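Local coordinates for piwi domain-containing protein (Vanderwaltozyma polyspora, PDB 5THE), which probably binds guide RNA and, as a budding-yeast Argonaute, contributes through this C-terminal lobe to selective cleavage of RNA targets, at residues 296-301 against 489-494. Numbering follows the deposited sequence.
Sequences TQFPGD and PAPVYY. With nucleotides of chain B.
Phe298 and Tyr494 both hold CG opposite the carbonyl carbon, on the side of the backbone N (chi1 -81° and -68°); both side chains leave the backbone toward the other segment, and these torsions set the rings side by side in the core of the Piwi domain, which has the RNase H-type fold. Phe298 belongs to the loop leading into strand 300-305, whereas Tyr494 lies near the start of helix 490-515, for which Pro489 is the N-cap residue. The two side chains run roughly perpendicular, but their ring planes are inclined by 42°, an oblique pairing with centroids 5.2 Å apart. One side of the tyrosine ring does the touching: CD2 lies 3.5 Å from Phe298 CB, CE2 sits beside CD1 and CG of Phe298, and Phe298 CE1 lies at the tyrosine's edge, in its plane. Pro491, one turn back, places CB and CG beside CE2 and CZ of Phe298, with CG 3.7 Å from CE2. No hydrogen bond joins the segments, so the contact is purely apolar. Val268 touches both Phe298 and Pro491, and Val288 both Phe298 and Tyr494, which ties the helix start to the central strands. The Tyr494 hydroxyl is engaged elsewhere, at Gly480 N, while Phe298 O accepts a hydrogen bond from Tyr548 OH near the C-terminus. From the preceding residue, the Tyr493 hydroxyl comes very close to OP2 of nucleotide A5 of chain B, a hydrogen bond so short that its exact length is doubtful. Within the protein interface, the closest approach is Phe298 CD1 to Tyr494 CE2, at 3.4 Å.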
loop_
_atom_site.group_PDB
_atom_site.type_symbol
_atom_site.label_atom_id
_atom_site.label_comp_id
_atom_site.label_asym_id
_atom_site.label_seq_id
_atom_site.Cartn_x
_atom_site.Cartn_y
_atom_site.Cartn_z
ATOM N N THR A 296 -0.300 -6.926 -8.106
ATOM C CA THR A 296 1.018 -6.752 -7.531
ATOM C C THR A 296 1.488 -5.308 -7.590
ATOM O O THR A 296 2.380 -4.906 -6.825
ATOM C CB THR A 296 1.946 -7.688 -8.311
ATOM O OG1 THR A 296 2.040 -8.951 -7.620
ATOM C CG2 THR A 296 3.258 -7.076 -8.539
ATOM N N GLN A 297 0.889 -4.515 -8.472
ATOM C CA GLN A 297 1.306 -3.145 -8.744
ATOM C C GLN A 297 0.098 -2.229 -8.624
ATOM O O GLN A 297 -0.931 -2.466 -9.273
ATOM C CB GLN A 297 1.915 -3.051 -10.133
ATOM C CG GLN A 297 3.305 -3.652 -10.222
ATOM C CD GLN A 297 4.354 -2.706 -9.655
ATOM O OE1 GLN A 297 4.140 -1.487 -9.615
ATOM N NE2 GLN A 297 5.491 -3.259 -9.211
ATOM N N PHE A 298 0.221 -1.196 -7.793
ATOM C CA PHE A 298 -0.845 -0.222 -7.559
ATOM C C PHE A 298 -0.309 1.199 -7.717
ATOM O O PHE A 298 -0.166 1.930 -6.730
ATOM C CB PHE A 298 -1.456 -0.384 -6.165
ATOM C CG PHE A 298 -2.467 -1.486 -6.065
ATOM C CD1 PHE A 298 -2.061 -2.813 -5.960
ATOM C CD2 PHE A 298 -3.830 -1.200 -6.055
ATOM C CE1 PHE A 298 -2.987 -3.830 -5.860
ATOM C CE2 PHE A 298 -4.771 -2.231 -5.950
ATOM C CZ PHE A 298 -4.348 -3.541 -5.864
ATOM N N PRO A 299 -0.017 1.632 -8.941
ATOM C CA PRO A 299 0.308 3.050 -9.138
ATOM C C PRO A 299 -0.915 3.887 -8.816
ATOM O O PRO A 299 -2.047 3.400 -8.811
ATOM C CB PRO A 299 0.696 3.156 -10.616
ATOM C CG PRO A 299 0.088 1.955 -11.281
ATOM C CD PRO A 299 -0.069 0.873 -10.205
ATOM N N GLY A 300 -0.672 5.162 -8.516
ATOM C CA GLY A 300 -1.740 6.024 -8.056
ATOM C C GLY A 300 -1.470 7.477 -8.359
ATOM O O GLY A 300 -0.411 7.856 -8.861
ATOM N N ASP A 301 -2.469 8.288 -8.062
ATOM C CA ASP A 301 -2.359 9.728 -8.149
ATOM C C ASP A 301 -2.808 10.332 -6.830
ATOM O O ASP A 301 -3.545 9.711 -6.066
ATOM C CB ASP A 301 -3.191 10.281 -9.305
ATOM C CG ASP A 301 -2.545 10.028 -10.642
ATOM O OD1 ASP A 301 -1.383 10.452 -10.824
ATOM O OD2 ASP A 301 -3.189 9.390 -11.500
ATOM N N PRO A 489 -6.777 -4.372 3.558
ATOM C CA PRO A 489 -6.386 -4.818 2.209
ATOM C C PRO A 489 -5.294 -3.934 1.623
ATOM O O PRO A 489 -5.240 -2.729 1.878
ATOM C CB PRO A 489 -7.688 -4.719 1.411
ATOM C CG PRO A 489 -8.767 -4.996 2.478
ATOM C CD PRO A 489 -8.235 -4.225 3.684
ATOM N N ALA A 490 -4.415 -4.553 0.836
ATOM C CA ALA A 490 -3.271 -3.828 0.291
ATOM C C ALA A 490 -3.639 -2.521 -0.413
ATOM O O ALA A 490 -2.898 -1.541 -0.244
ATOM C CB ALA A 490 -2.493 -4.753 -0.653
ATOM N N PRO A 491 -4.730 -2.426 -1.186
ATOM C CA PRO A 491 -5.066 -1.126 -1.798
ATOM C C PRO A 491 -5.206 -0.009 -0.790
ATOM O O PRO A 491 -4.821 1.126 -1.085
ATOM C CB PRO A 491 -6.410 -1.401 -2.493
ATOM C CG PRO A 491 -6.436 -2.860 -2.699
ATOM C CD PRO A 491 -5.689 -3.477 -1.581
ATOM N N VAL A 492 -5.783 -0.307 0.383
ATOM C CA VAL A 492 -5.965 0.704 1.417
ATOM C C VAL A 492 -4.618 1.127 1.975
ATOM O O VAL A 492 -4.312 2.318 2.070
ATOM C CB VAL A 492 -6.890 0.175 2.528
ATOM C CG1 VAL A 492 -6.890 1.139 3.749
ATOM C CG2 VAL A 492 -8.288 -0.033 1.999
ATOM N N TYR A 493 -3.797 0.149 2.345
ATOM C CA TYR A 493 -2.452 0.437 2.823
ATOM C C TYR A 493 -1.677 1.260 1.795
ATOM O O TYR A 493 -1.050 2.269 2.133
ATOM C CB TYR A 493 -1.743 -0.888 3.127
ATOM C CG TYR A 493 -0.897 -0.935 4.393
ATOM C CD1 TYR A 493 0.122 -0.014 4.617
ATOM C CD2 TYR A 493 -1.079 -1.958 5.338
ATOM C CE1 TYR A 493 0.913 -0.077 5.777
ATOM C CE2 TYR A 493 -0.312 -2.030 6.491
ATOM C CZ TYR A 493 0.688 -1.091 6.708
ATOM O OH TYR A 493 1.450 -1.172 7.855
ATOM N N TYR A 494 -1.721 0.847 0.526
ATOM C CA TYR A 494 -1.049 1.607 -0.531
ATOM C C TYR A 494 -1.553 3.043 -0.610
ATOM O O TYR A 494 -0.759 3.977 -0.788
ATOM C CB TYR A 494 -1.257 0.936 -1.881
ATOM C CG TYR A 494 -0.569 -0.393 -2.032
ATOM C CD1 TYR A 494 0.643 -0.650 -1.393
ATOM C CD2 TYR A 494 -1.116 -1.383 -2.836
ATOM C CE1 TYR A 494 1.289 -1.872 -1.550
ATOM C CE2 TYR A 494 -0.481 -2.611 -2.998
ATOM C CZ TYR A 494 0.717 -2.848 -2.343
ATOM O OH TYR A 494 1.345 -4.055 -2.497
ATOM P P A B 5 0.469 -4.133 9.834
ATOM O OP1 A B 5 -0.883 -4.505 9.330
ATOM O OP2 A B 5 1.014 -2.774 9.630
ATOM O "O5'" A B 5 0.492 -4.509 11.372
ATOM C "C5'" A B 5 0.069 -5.795 11.791
ATOM C "C4'" A B 5 0.566 -6.106 13.178
ATOM O "O4'" A B 5 2.014 -6.127 13.181
ATOM C "C3'" A B 5 0.201 -5.082 14.241
ATOM O "O3'" A B 5 -1.087 -5.325 14.761
ATOM C "C2'" A B 5 1.311 -5.250 15.272
ATOM O "O2'" A B 5 1.065 -6.380 16.092
ATOM C "C1'" A B 5 2.506 -5.586 14.383
ATOM N N9 A B 5 3.300 -4.397 14.061
ATOM C C8 A B 5 3.114 -3.477 13.057
ATOM N N7 A B 5 4.027 -2.534 13.064
ATOM C C5 A B 5 4.845 -2.867 14.137
ATOM C C6 A B 5 5.990 -2.262 14.661
ATOM N N6 A B 5 6.504 -1.147 14.141
ATOM N N1 A B 5 6.568 -2.856 15.740
ATOM C C2 A B 5 6.023 -3.982 16.243
ATOM N N3 A B 5 4.943 -4.648 15.826
ATOM C C4 A B 5 4.407 -4.016 14.765
ATOM P P A B 4 5.301 -2.093 7.101
ATOM O OP1 A B 4 4.693 -1.440 5.912
ATOM O OP2 A B 4 6.009 -1.322 8.130
ATOM O "O5'" A B 4 4.177 -2.964 7.812
ATOM C "C5'" A B 4 3.602 -4.063 7.131
ATOM C "C4'" A B 4 3.549 -5.293 7.993
ATOM O "O4'" A B 4 4.885 -5.721 8.341
ATOM C "C3'" A B 4 2.845 -5.144 9.327
ATOM O "O3'" A B 4 1.443 -5.216 9.171
ATOM C "C2'" A B 4 3.442 -6.293 10.132
ATOM O "O2'" A B 4 2.861 -7.532 9.739
ATOM C "C1'" A B 4 4.892 -6.273 9.632
ATOM N N9 A B 4 5.747 -5.414 10.460
ATOM C C8 A B 4 5.791 -4.043 10.449
ATOM N N7 A B 4 6.654 -3.535 11.294
ATOM C C5 A B 4 7.211 -4.652 11.890
ATOM C C6 A B 4 8.195 -4.761 12.863
ATOM N N6 A B 4 8.767 -3.677 13.400
ATOM N N1 A B 4 8.550 -6.010 13.247
ATOM C C2 A B 4 7.940 -7.067 12.666
ATOM N N3 A B 4 6.994 -7.089 11.722
ATOM C C4 A B 4 6.670 -5.826 11.389
#